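UDP-N-acetylmuramate-alanine ligase MurC (Thermotoga maritima, PDB 1J6U) catalyses the ATP-dependent ligation of L-alanine to UDP-N-acetylmuramate, a step of peptidoglycan biosynthesis in bacterial cell wall formation. Local coordinates at residues L185-A190 with K211-T216; G241-E246 with A284-F289; R338-T343 with L436-G441; E418-L423 with S447-E452. All coordinates share one frame; numbering follows the deposited sequence.

Contact 1 (L185-A190 with K211-T216); sequences LIITNA and KISRNT
With chi1 of 166° setting CG opposite the backbone N, Leu-185 reaches from its strand toward the end of helix 202-214, and its CD2 meets CG2 of Ile-212 at 3.8 Å. The two side chains cross at about a right angle, so methyl touches methyl and no long flank is shared. Thr-216, just beyond the helix, turns its methyl to meet Leu-185: at chi1 -64° CG2 lies anti to the backbone N and rests 3.7 Å from CB of Leu-185. That rotation leaves OG1 pointing back at the helix, where it bonds to the carbonyl O of Ile-212 at 2.9 Å from above the carbonyl plane. The hydroxyl is thus occupied within its own segment while the methyl does the packing. Asn-215 ND2 and Asn-215 N similarly grip Lys-211 O from opposite faces of its plane, tying the helix end to the turn that follows. Farther along the strand Ile-187 CD1 comes within 4.3 Å of Ser-213 OG, whose polar partner is the carbonyl of Phe-209. Within the sheet the strand bonds to strand 116-120 at one edge and to strand 218-222 at the other; the former leads to the predicted ATP-binding loop, and Ile-187 comes within about 5 Å of its Gly-121. The contact packs strand against helix in the right-handed beta-alpha-beta crossover 184-187, 202-214, 218-222 of the Mur ligase middle domain, the nucleotide-binding domain of this family.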
loop_
_atom_site.group_PDB
_atom_site.type_symbol
_atom_site.label_atom_id
_atom_site.label_comp_id
_atom_site.label_asym_id
_atom_site.label_seq_id
_atom_site.Cartn_x
_atom_site.Cartn_y
_atom_site.Cartn_z
ATOM N N LEU A 185 -3.266 15.702 -7.983
ATOM C CA LEU A 185 -2.256 14.978 -7.284
ATOM C C LEU A 185 -2.384 15.189 -5.768
ATOM O O LEU A 185 -2.419 16.346 -5.282
ATOM C CB LEU A 185 -0.895 15.478 -7.717
ATOM C CG LEU A 185 0.234 15.027 -6.800
ATOM C CD1 LEU A 185 0.537 13.566 -7.151
ATOM C CD2 LEU A 185 1.473 15.927 -6.957
ATOM N N ILE A 186 -2.505 14.082 -5.024
ATOM C CA ILE A 186 -2.487 14.188 -3.565
ATOM C C ILE A 186 -1.056 13.771 -3.185
ATOM O O ILE A 186 -0.521 12.767 -3.699
ATOM C CB ILE A 186 -3.432 13.209 -2.856
ATOM C CG1 ILE A 186 -4.892 13.608 -3.060
ATOM C CG2 ILE A 186 -3.108 13.188 -1.375
ATOM C CD1 ILE A 186 -5.905 12.594 -2.443
ATOM N N ILE A 187 -0.416 14.564 -2.342
ATOM C CA ILE A 187 0.921 14.230 -1.874
ATOM C C ILE A 187 0.662 14.041 -0.390
ATOM O O ILE A 187 0.479 15.033 0.324
ATOM C CB ILE A 187 1.923 15.387 -2.022
ATOM C CG1 ILE A 187 2.070 15.800 -3.492
ATOM C CG2 ILE A 187 3.278 14.962 -1.454
ATOM C CD1 ILE A 187 3.041 16.999 -3.692
ATOM N N THR A 188 0.650 12.782 0.070
ATOM C CA THR A 188 0.357 12.465 1.487
ATOM C C THR A 188 1.345 13.094 2.436
ATOM O O THR A 188 0.960 13.622 3.487
ATOM C CB THR A 188 0.377 10.966 1.743
ATOM O OG1 THR A 188 1.607 10.438 1.233
ATOM C CG2 THR A 188 -0.781 10.283 1.059
ATOM N N ASN A 189 2.621 13.015 2.060
ATOM C CA ASN A 189 3.734 13.591 2.838
ATOM C C ASN A 189 4.956 13.224 2.032
ATOM O O ASN A 189 4.877 12.441 1.081
ATOM C CB ASN A 189 3.863 12.961 4.220
ATOM C CG ASN A 189 3.820 11.447 4.150
ATOM O OD1 ASN A 189 4.533 10.823 3.355
ATOM N ND2 ASN A 189 2.962 10.846 4.955
ATOM N N ALA A 190 6.089 13.767 2.423
ATOM C CA ALA A 190 7.327 13.530 1.690
ATOM C C ALA A 190 8.451 13.668 2.710
ATOM O O ALA A 190 8.957 14.772 2.962
ATOM C CB ALA A 190 7.477 14.584 0.566
ATOM N N LYS A 211 8.449 20.149 -9.496
ATOM C CA LYS A 211 8.171 19.834 -10.877
ATOM C C LYS A 211 6.833 19.163 -11.154
ATOM O O LYS A 211 6.102 19.595 -12.060
ATOM C CB LYS A 211 9.297 18.953 -11.438
ATOM C CG LYS A 211 9.055 18.534 -12.891
ATOM C CD LYS A 211 10.297 17.933 -13.517
ATOM C CE LYS A 211 10.193 17.983 -15.024
ATOM N NZ LYS A 211 11.519 17.733 -15.655
ATOM N N ILE A 212 6.495 18.108 -10.409
ATOM C CA ILE A 212 5.212 17.474 -10.699
ATOM C C ILE A 212 4.092 18.423 -10.289
ATOM O O ILE A 212 3.062 18.497 -10.967
ATOM C CB ILE A 212 5.038 16.097 -10.014
ATOM C CG1 ILE A 212 3.794 15.430 -10.574
ATOM C CG2 ILE A 212 4.935 16.236 -8.501
ATOM C CD1 ILE A 212 3.649 14.039 -10.141
ATOM N N SER A 213 4.299 19.160 -9.195
ATOM C CA SER A 213 3.302 20.126 -8.765
ATOM C C SER A 213 3.012 21.085 -9.920
ATOM O O SER A 213 1.846 21.262 -10.294
ATOM C CB SER A 213 3.807 20.924 -7.589
ATOM O OG SER A 213 3.966 20.083 -6.480
ATOM N N ARG A 214 4.070 21.690 -10.484
ATOM C CA ARG A 214 3.912 22.615 -11.598
ATOM C C ARG A 214 3.043 22.036 -12.712
ATOM O O ARG A 214 2.198 22.716 -13.253
ATOM C CB ARG A 214 5.277 23.033 -12.170
ATOM C CG ARG A 214 6.053 23.930 -11.210
ATOM C CD ARG A 214 7.299 24.604 -11.809
ATOM N NE ARG A 214 8.529 23.834 -11.630
ATOM C CZ ARG A 214 8.995 22.965 -12.523
ATOM N NH1 ARG A 214 8.342 22.741 -13.676
ATOM N NH2 ARG A 214 10.124 22.323 -12.267
ATOM N N ASN A 215 3.209 20.768 -13.037
ATOM C CA ASN A 215 2.408 20.215 -14.106
ATOM C C ASN A 215 1.087 19.562 -13.744
ATOM O O ASN A 215 0.501 18.810 -14.532
ATOM C CB ASN A 215 3.290 19.278 -14.884
ATOM C CG ASN A 215 4.428 20.012 -15.506
ATOM O OD1 ASN A 215 4.241 20.708 -16.505
ATOM N ND2 ASN A 215 5.606 19.912 -14.903
ATOM N N THR A 216 0.596 19.876 -12.561
ATOM C CA THR A 216 -0.665 19.323 -12.110
ATOM C C THR A 216 -1.663 20.459 -11.910
ATOM O O THR A 216 -1.290 21.517 -11.385
ATOM C CB THR A 216 -0.459 18.565 -10.771
ATOM O OG1 THR A 216 0.405 17.449 -11.000
ATOM C CG2 THR A 216 -1.776 18.065 -10.217
#

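Contact 2 (G241-E246 with A284-F289); sequences GTYTLE and AVIALF
Ala-287 lies over one face of the Tyr-243 ring, displaced toward the rim on the CD1 and CE1 side. Its CA is 4.0 Å from the ring centroid and 25° off the ring normal, a CH-pi contact, while its CB comes to 3.4 Å from CD1 of Tyr-243. The small alanine lets the aromatic ring settle almost directly on the helix backbone; the two CA atoms, of Tyr-243 and Ala-287, are 6.6 Å apart. Across the ring, at CD2, the CG2 methyl of Ile-286 adds a looser apolar contact of 4.2 Å, approaching obliquely. Tyr-243 carries the whole contact from its strand: with chi1 at -64°, CG stands anti to the carbonyl carbon and the ring extends to the helix. No hydrogen bond joins the two segments themselves, but the phenol OH bonds to OD2 of Asp-290, the residue just after 284-289 on the same helix, which fixes the far end of the ring. Strand 255-261 is the strand's antiparallel partner, and Thr-235 and Gly-237 bond to the backbone of Tyr-243. Helix 276-291 meets strand 243-250 through Ala-287 and Ile-286, helix 296-305 through Ile-286 and Val-285, and helix 125-138 through Val-285.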
loop_
_atom_site.group_PDB
_atom_site.type_symbol
_atom_site.label_atom_id
_atom_site.label_comp_id
_atom_site.label_asym_id
_atom_site.label_seq_id
_atom_site.Cartn_x
_atom_site.Cartn_y
_atom_site.Cartn_z
ATOM N N GLY A 241 -4.078 23.858 8.286
ATOM C CA GLY A 241 -4.377 23.470 6.919
ATOM C C GLY A 241 -5.772 23.873 6.480
ATOM O O GLY A 241 -6.567 24.336 7.293
ATOM N N THR A 242 -6.080 23.711 5.194
ATOM C CA THR A 242 -7.407 24.066 4.703
ATOM C C THR A 242 -8.456 23.180 5.408
ATOM O O THR A 242 -9.469 23.656 5.900
ATOM C CB THR A 242 -7.543 23.823 3.188
ATOM O OG1 THR A 242 -6.420 24.370 2.504
ATOM C CG2 THR A 242 -8.838 24.458 2.652
ATOM N N TYR A 243 -8.221 21.873 5.407
ATOM C CA TYR A 243 -9.133 20.962 6.073
ATOM C C TYR A 243 -8.400 20.561 7.310
ATOM O O TYR A 243 -7.216 20.211 7.270
ATOM C CB TYR A 243 -9.444 19.775 5.194
ATOM C CG TYR A 243 -10.166 20.243 3.972
ATOM C CD1 TYR A 243 -9.466 20.671 2.851
ATOM C CD2 TYR A 243 -11.549 20.334 3.969
ATOM C CE1 TYR A 243 -10.137 21.179 1.778
ATOM C CE2 TYR A 243 -12.225 20.828 2.907
ATOM C CZ TYR A 243 -11.519 21.258 1.813
ATOM O OH TYR A 243 -12.198 21.798 0.750
ATOM N N THR A 244 -9.133 20.623 8.411
ATOM C CA THR A 244 -8.589 20.385 9.733
ATOM C C THR A 244 -9.454 19.445 10.604
ATOM O O THR A 244 -10.639 19.214 10.316
ATOM C CB THR A 244 -8.373 21.810 10.333
ATOM O OG1 THR A 244 -6.979 22.121 10.266
ATOM C CG2 THR A 244 -8.931 21.969 11.724
ATOM N N LEU A 245 -8.853 18.885 11.645
ATOM C CA LEU A 245 -9.569 17.982 12.554
ATOM C C LEU A 245 -9.943 18.678 13.836
ATOM O O LEU A 245 -9.078 19.159 14.569
ATOM C CB LEU A 245 -8.704 16.791 12.921
ATOM C CG LEU A 245 -8.436 15.872 11.757
ATOM C CD1 LEU A 245 -7.631 14.692 12.242
ATOM C CD2 LEU A 245 -9.767 15.409 11.193
ATOM N N GLU A 246 -11.227 18.743 14.128
ATOM C CA GLU A 246 -11.593 19.390 15.350
ATOM C C GLU A 246 -11.665 18.353 16.471
ATOM O O GLU A 246 -11.275 18.624 17.593
ATOM C CB GLU A 246 -12.925 20.102 15.188
ATOM C CG GLU A 246 -13.553 20.425 16.524
ATOM C CD GLU A 246 -14.899 21.072 16.380
ATOM O OE1 GLU A 246 -15.568 20.799 15.357
ATOM O OE2 GLU A 246 -15.291 21.837 17.293
ATOM N N ALA A 284 -7.305 13.980 3.149
ATOM C CA ALA A 284 -6.751 14.345 1.847
ATOM C C ALA A 284 -7.749 14.025 0.734
ATOM O O ALA A 284 -7.837 14.745 -0.272
ATOM C CB ALA A 284 -5.433 13.611 1.591
ATOM N N VAL A 285 -8.504 12.948 0.905
ATOM C CA VAL A 285 -9.477 12.593 -0.104
ATOM C C VAL A 285 -10.608 13.634 -0.166
ATOM O O VAL A 285 -11.013 14.093 -1.228
ATOM C CB VAL A 285 -10.055 11.170 0.156
ATOM C CG1 VAL A 285 -11.277 10.917 -0.776
ATOM C CG2 VAL A 285 -8.952 10.093 -0.155
ATOM N N ILE A 286 -11.147 13.949 0.995
ATOM C CA ILE A 286 -12.179 14.934 1.131
ATOM C C ILE A 286 -11.686 16.255 0.503
ATOM O O ILE A 286 -12.402 16.907 -0.238
ATOM C CB ILE A 286 -12.463 15.137 2.615
ATOM C CG1 ILE A 286 -13.423 14.068 3.083
ATOM C CG2 ILE A 286 -13.050 16.532 2.892
ATOM C CD1 ILE A 286 -13.431 13.963 4.610
ATOM N N ALA A 287 -10.451 16.627 0.806
ATOM C CA ALA A 287 -9.902 17.850 0.301
ATOM C C ALA A 287 -9.884 17.860 -1.200
ATOM O O ALA A 287 -10.211 18.878 -1.812
ATOM C CB ALA A 287 -8.489 18.094 0.860
ATOM N N LEU A 288 -9.515 16.744 -1.809
ATOM C CA LEU A 288 -9.462 16.712 -3.254
ATOM C C LEU A 288 -10.853 16.891 -3.873
ATOM O O LEU A 288 -11.074 17.793 -4.668
ATOM C CB LEU A 288 -8.871 15.391 -3.745
ATOM C CG LEU A 288 -8.940 15.179 -5.260
ATOM C CD1 LEU A 288 -7.987 16.158 -5.913
ATOM C CD2 LEU A 288 -8.569 13.780 -5.637
ATOM N N PHE A 289 -11.774 16.012 -3.514
ATOM C CA PHE A 289 -13.122 16.033 -4.038
ATOM C C PHE A 289 -13.950 17.286 -3.755
ATOM O O PHE A 289 -14.739 17.729 -4.611
ATOM C CB PHE A 289 -13.856 14.783 -3.574
ATOM C CG PHE A 289 -13.469 13.574 -4.347
ATOM C CD1 PHE A 289 -12.562 12.643 -3.832
ATOM C CD2 PHE A 289 -13.935 13.415 -5.629
ATOM C CE1 PHE A 289 -12.133 11.576 -4.602
ATOM C CE2 PHE A 289 -13.514 12.342 -6.414
ATOM C CZ PHE A 289 -12.609 11.416 -5.903
#

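Contact 3 (R338-T343 with L436-G441); sequences RNLLQT and LFVGAG
Leu-340 and Val-438 meet tip to tip where helix 334-347 packs on strand 433-438 in the Rossmann-like alpha/beta fold of the C-terminal Mur ligase domain. The short helix and strand segments run nearly antiparallel, at 167°, with axes 11.4 Å apart. The tight part is at Leu-340: its CD2 sits against both methyls of Val-438, 3.5 Å from CG2, tighter than usual van der Waals contact, and 3.9 Å from CG1. Chi1 of 170° puts CG of Leu-340 anti to the backbone N and sends the branch down to the sheet. Toward Leu-436 the packing is slacker, CG of Leu-340 standing 4.4 Å from CD1 of Leu-436. All four touching residues are buried; Phe-313 touches Leu-340, and Ile-327 of the adjoining strand touches Leu-436. The helix's other side is different: Asn-339 is partly exposed and Gln-342 exposed, and neither meets the strand. Phe-437, between the two inward-facing strand residues, points away from the helix and packs on helix 443-457, so the strand is covered on both faces. Leu-341 leaves its helix at a slant to the sheet, yet its CD2 still reaches CD1 of Leu-436 at 3.7 Å, the two side chains crossing obliquely.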
loop_
_atom_site.group_PDB
_atom_site.type_symbol
_atom_site.label_atom_id
_atom_site.label_comp_id
_atom_site.label_asym_id
_atom_site.label_seq_id
_atom_site.Cartn_x
_atom_site.Cartn_y
_atom_site.Cartn_z
ATOM N N ARG A 338 4.632 1.427 16.360
ATOM C CA ARG A 338 4.047 2.188 17.470
ATOM C C ARG A 338 2.607 2.616 17.074
ATOM O O ARG A 338 1.682 2.566 17.900
ATOM C CB ARG A 338 4.893 3.431 17.798
ATOM C CG ARG A 338 4.456 4.195 19.066
ATOM N N ASN A 339 2.431 3.008 15.805
ATOM C CA ASN A 339 1.128 3.430 15.286
ATOM C C ASN A 339 0.159 2.270 15.254
ATOM O O ASN A 339 -0.972 2.381 15.717
ATOM C CB ASN A 339 1.256 3.993 13.865
ATOM C CG ASN A 339 1.916 5.353 13.840
ATOM O OD1 ASN A 339 2.516 5.745 12.833
ATOM N ND2 ASN A 339 1.813 6.085 14.948
ATOM N N LEU A 340 0.602 1.163 14.675
ATOM C CA LEU A 340 -0.211 -0.029 14.590
ATOM C C LEU A 340 -0.742 -0.435 15.993
ATOM O O LEU A 340 -1.930 -0.677 16.202
ATOM C CB LEU A 340 0.626 -1.153 13.972
ATOM C CG LEU A 340 0.072 -2.579 13.993
ATOM C CD1 LEU A 340 -1.179 -2.709 13.126
ATOM C CD2 LEU A 340 1.145 -3.468 13.462
ATOM N N LEU A 341 0.143 -0.466 16.958
ATOM C CA LEU A 341 -0.258 -0.864 18.275
ATOM C C LEU A 341 -1.197 0.159 18.875
ATOM O O LEU A 341 -2.167 -0.200 19.545
ATOM C CB LEU A 341 0.979 -1.112 19.150
ATOM C CG LEU A 341 1.702 -2.414 18.773
ATOM C CD1 LEU A 341 2.823 -2.711 19.812
ATOM C CD2 LEU A 341 0.676 -3.567 18.752
ATOM N N GLN A 342 -0.932 1.431 18.631
ATOM C CA GLN A 342 -1.832 2.436 19.159
ATOM C C GLN A 342 -3.203 2.235 18.524
ATOM O O GLN A 342 -4.234 2.320 19.219
ATOM C CB GLN A 342 -1.303 3.824 18.889
ATOM C CG GLN A 342 -0.085 4.119 19.712
ATOM C CD GLN A 342 0.602 5.416 19.296
ATOM O OE1 GLN A 342 0.188 6.077 18.328
ATOM N NE2 GLN A 342 1.664 5.782 20.020
ATOM N N THR A 343 -3.265 1.922 17.231
ATOM C CA THR A 343 -4.601 1.721 16.739
ATOM C C THR A 343 -5.194 0.396 17.197
ATOM O O THR A 343 -6.425 0.295 17.348
ATOM C CB THR A 343 -4.751 1.990 15.175
ATOM O OG1 THR A 343 -5.213 0.831 14.470
ATOM C CG2 THR A 343 -3.511 2.511 14.619
ATOM N N LEU A 436 -1.752 -10.037 15.712
ATOM C CA LEU A 436 -1.306 -9.171 14.638
ATOM C C LEU A 436 -0.031 -9.732 14.019
ATOM O O LEU A 436 1.026 -9.731 14.668
ATOM C CB LEU A 436 -0.958 -7.790 15.170
ATOM C CG LEU A 436 -1.977 -7.020 15.965
ATOM C CD1 LEU A 436 -1.282 -5.802 16.621
ATOM C CD2 LEU A 436 -3.105 -6.627 15.041
ATOM N N PHE A 437 -0.128 -10.199 12.779
ATOM C CA PHE A 437 1.032 -10.684 12.063
ATOM C C PHE A 437 1.598 -9.476 11.283
ATOM O O PHE A 437 1.095 -9.088 10.226
ATOM C CB PHE A 437 0.633 -11.787 11.111
ATOM C CG PHE A 437 0.431 -13.078 11.778
ATOM C CD1 PHE A 437 -0.758 -13.351 12.440
ATOM C CD2 PHE A 437 1.432 -14.050 11.745
ATOM C CE1 PHE A 437 -0.953 -14.580 13.048
ATOM C CE2 PHE A 437 1.241 -15.278 12.358
ATOM C CZ PHE A 437 0.047 -15.545 13.005
ATOM N N VAL A 438 2.673 -8.921 11.814
ATOM C CA VAL A 438 3.290 -7.735 11.277
ATOM C C VAL A 438 4.557 -7.849 10.460
ATOM O O VAL A 438 5.556 -8.383 10.930
ATOM C CB VAL A 438 3.596 -6.805 12.430
ATOM C CG1 VAL A 438 4.081 -5.444 11.899
ATOM C CG2 VAL A 438 2.349 -6.718 13.318
ATOM N N GLY A 439 4.522 -7.300 9.252
ATOM C CA GLY A 439 5.702 -7.285 8.420
ATOM C C GLY A 439 5.483 -7.181 6.933
ATOM O O GLY A 439 4.447 -7.577 6.428
ATOM N N ALA A 440 6.495 -6.695 6.214
ATOM C CA ALA A 440 6.372 -6.514 4.773
ATOM C C ALA A 440 6.697 -7.766 3.975
ATOM O O ALA A 440 6.372 -7.864 2.787
ATOM C CB ALA A 440 7.257 -5.377 4.346
ATOM N N GLY A 441 7.307 -8.744 4.636
ATOM C CA GLY A 441 7.676 -9.953 3.929
ATOM C C GLY A 441 6.798 -11.176 4.000
ATOM O O GLY A 441 5.569 -11.106 3.910
#

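Contact 4 (E418-L423 with S447-E452); sequences EKLPEL and SRRFVE
Van der Waals contact joins Leu-420 to Arg-449: the CD1 methyl of the leucine lies at the edge of the guanidinium, in its plane, 3.7 Å from NH2. The side chains cross at about a right angle, so a single methyl meets a single nitrogen. Arg-449 gets there by a bend in its chain, chi3 -68°, which turns the guanidinium toward 418-423. Pro-421 adds a more distant contact, its CA 4.4 Å from NH2 of Arg-449. Charged interactions lie beside this contact. NE of Arg-449 forms a salt bridge with OE2 of Glu-424, just past the first segment, which probably helps to hold the guanidinium beside the leucine. Within 418-423, NZ of Lys-419 pairs with OE1 of Glu-418 at 3.0 Å, arriving from above the carboxylate plane. Backbone bonds shape the turn: Glu-422 N binds Lys-419 O, and Leu-423 N binds Leu-420 O. The patch is small and at the surface, burying 84 Å². Segment 418-423 connects strand 414-416, an edge strand of its sheet, to helix 423-426, and leans on helix 443-457. Leu-420 and Leu-423 also touch Ser-446 of that helix, while Phe-450 turns to the sheet and meets Phe-435 edge-to-face.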
loop_
_atom_site.group_PDB
_atom_site.type_symbol
_atom_site.label_atom_id
_atom_site.label_comp_id
_atom_site.label_asym_id
_atom_site.label_seq_id
_atom_site.Cartn_x
_atom_site.Cartn_y
_atom_site.Cartn_z
ATOM N N GLU A 418 13.197 -18.474 15.097
ATOM C CA GLU A 418 13.882 -18.209 13.853
ATOM C C GLU A 418 13.388 -18.807 12.556
ATOM O O GLU A 418 13.547 -18.185 11.524
ATOM C CB GLU A 418 15.373 -18.499 13.993
ATOM C CG GLU A 418 15.765 -19.901 13.689
ATOM C CD GLU A 418 17.198 -19.969 13.252
ATOM O OE1 GLU A 418 17.542 -19.260 12.274
ATOM O OE2 GLU A 418 17.972 -20.720 13.885
ATOM N N LYS A 419 12.821 -19.999 12.576
ATOM C CA LYS A 419 12.338 -20.586 11.336
ATOM C C LYS A 419 10.891 -20.166 11.043
ATOM O O LYS A 419 9.994 -20.428 11.832
ATOM C CB LYS A 419 12.469 -22.107 11.399
ATOM C CG LYS A 419 13.842 -22.642 10.965
ATOM C CD LYS A 419 14.936 -21.590 11.057
ATOM C CE LYS A 419 16.089 -21.930 10.098
ATOM N NZ LYS A 419 16.944 -20.745 9.729
ATOM N N LEU A 420 10.677 -19.514 9.901
ATOM C CA LEU A 420 9.363 -19.021 9.519
ATOM C C LEU A 420 8.200 -20.020 9.620
ATOM O O LEU A 420 7.117 -19.661 10.081
ATOM C CB LEU A 420 9.438 -18.433 8.106
ATOM C CG LEU A 420 8.543 -17.280 7.588
ATOM C CD1 LEU A 420 7.319 -17.837 6.851
ATOM C CD2 LEU A 420 8.159 -16.320 8.758
ATOM N N PRO A 421 8.402 -21.284 9.216
ATOM C CA PRO A 421 7.328 -22.305 9.275
ATOM C C PRO A 421 6.894 -22.686 10.693
ATOM O O PRO A 421 5.858 -23.306 10.907
ATOM C CB PRO A 421 7.925 -23.491 8.545
ATOM C CG PRO A 421 9.070 -22.890 7.734
ATOM C CD PRO A 421 9.627 -21.840 8.635
ATOM N N GLU A 422 7.703 -22.305 11.658
ATOM C CA GLU A 422 7.400 -22.593 13.030
ATOM C C GLU A 422 6.445 -21.601 13.628
ATOM O O GLU A 422 5.686 -21.953 14.544
ATOM C CB GLU A 422 8.696 -22.640 13.853
ATOM C CG GLU A 422 9.412 -23.946 13.664
ATOM C CD GLU A 422 8.619 -25.139 14.210
ATOM O OE1 GLU A 422 8.541 -26.192 13.520
ATOM O OE2 GLU A 422 8.087 -25.018 15.340
ATOM N N LEU A 423 6.496 -20.365 13.120
ATOM C CA LEU A 423 5.656 -19.243 13.571
ATOM C C LEU A 423 4.187 -19.591 13.950
ATOM O O LEU A 423 3.782 -19.476 15.111
ATOM C CB LEU A 423 5.686 -18.160 12.492
ATOM C CG LEU A 423 6.073 -16.749 12.920
ATOM C CD1 LEU A 423 7.276 -16.804 13.798
ATOM C CD2 LEU A 423 6.366 -15.898 11.697
ATOM N N SER A 447 0.608 -16.067 8.728
ATOM C CA SER A 447 -0.700 -15.555 9.073
ATOM C C SER A 447 -1.802 -16.447 8.477
ATOM O O SER A 447 -2.740 -16.868 9.196
ATOM C CB SER A 447 -0.809 -14.123 8.560
ATOM O OG SER A 447 -2.134 -13.668 8.658
ATOM N N ARG A 448 -1.688 -16.754 7.181
ATOM C CA ARG A 448 -2.686 -17.593 6.526
ATOM C C ARG A 448 -2.612 -18.979 7.104
ATOM O O ARG A 448 -3.638 -19.611 7.371
ATOM C CB ARG A 448 -2.475 -17.680 5.004
ATOM C CG ARG A 448 -2.704 -16.345 4.245
ATOM C CD ARG A 448 -2.073 -16.358 2.828
ATOM N NE ARG A 448 -2.133 -15.068 2.125
ATOM C CZ ARG A 448 -1.471 -14.799 0.994
ATOM N NH1 ARG A 448 -0.694 -15.728 0.438
ATOM N NH2 ARG A 448 -1.586 -13.606 0.410
ATOM N N ARG A 449 -1.397 -19.460 7.321
ATOM C CA ARG A 449 -1.298 -20.794 7.862
ATOM C C ARG A 449 -1.896 -20.840 9.258
ATOM O O ARG A 449 -2.596 -21.798 9.572
ATOM C CB ARG A 449 0.138 -21.297 7.796
ATOM C CG ARG A 449 0.488 -21.708 6.374
ATOM C CD ARG A 449 1.743 -22.533 6.330
ATOM N NE ARG A 449 2.927 -21.756 6.691
ATOM C CZ ARG A 449 3.692 -21.105 5.821
ATOM N NH1 ARG A 449 3.398 -21.139 4.524
ATOM N NH2 ARG A 449 4.742 -20.419 6.257
ATOM N N PHE A 450 -1.694 -19.781 10.054
ATOM C CA PHE A 450 -2.269 -19.697 11.403
ATOM C C PHE A 450 -3.798 -19.740 11.334
ATOM O O PHE A 450 -4.467 -20.368 12.161
ATOM C CB PHE A 450 -1.859 -18.399 12.077
ATOM C CG PHE A 450 -2.418 -18.234 13.466
ATOM C CD1 PHE A 450 -2.109 -19.158 14.465
ATOM C CD2 PHE A 450 -3.261 -17.144 13.785
ATOM C CE1 PHE A 450 -2.631 -19.009 15.781
ATOM C CE2 PHE A 450 -3.780 -16.981 15.080
ATOM C CZ PHE A 450 -3.466 -17.916 16.086
ATOM N N VAL A 451 -4.358 -19.084 10.331
ATOM C CA VAL A 451 -5.793 -19.070 10.231
ATOM C C VAL A 451 -6.229 -20.473 9.897
ATOM O O VAL A 451 -7.132 -21.026 10.540
ATOM C CB VAL A 451 -6.279 -18.035 9.174
ATOM C CG1 VAL A 451 -7.765 -18.236 8.873
ATOM C CG2 VAL A 451 -6.063 -16.629 9.702
ATOM N N GLU A 452 -5.586 -21.067 8.899
ATOM C CA GLU A 452 -5.941 -22.436 8.532
ATOM C C GLU A 452 -5.864 -23.383 9.748
ATOM O O GLU A 452 -6.740 -24.227 9.942
ATOM C CB GLU A 452 -5.043 -22.920 7.383
ATOM C CG GLU A 452 -5.349 -22.209 6.055
ATOM C CD GLU A 452 -4.307 -22.437 4.951
ATOM O OE1 GLU A 452 -3.099 -22.565 5.277
ATOM O OE2 GLU A 452 -4.701 -22.459 3.755
#

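Contacts 1 and 2 both belong to the middle domain and touch: CD1 of Ile-186, on the face of its strand turned from contact 1, lies 3.6 Å from O of Ala-284. Contacts 3 and 4 meet through Phe-437, whose CE1 is 3.5 Å from CD2 of Phe-450, so strand 433-438 carries contact 3 on one face and the helix of contact 4 on the other. Contacts 1 and 3 approach to about 9 Å at their nearest atoms. The predicted ATP site is near contact 1, and the side chain of its Thr-127 is about 12 Å from that of Leu-340. Contacts 2 and 4 both lie away from it, their own centres about 40 Å from each other.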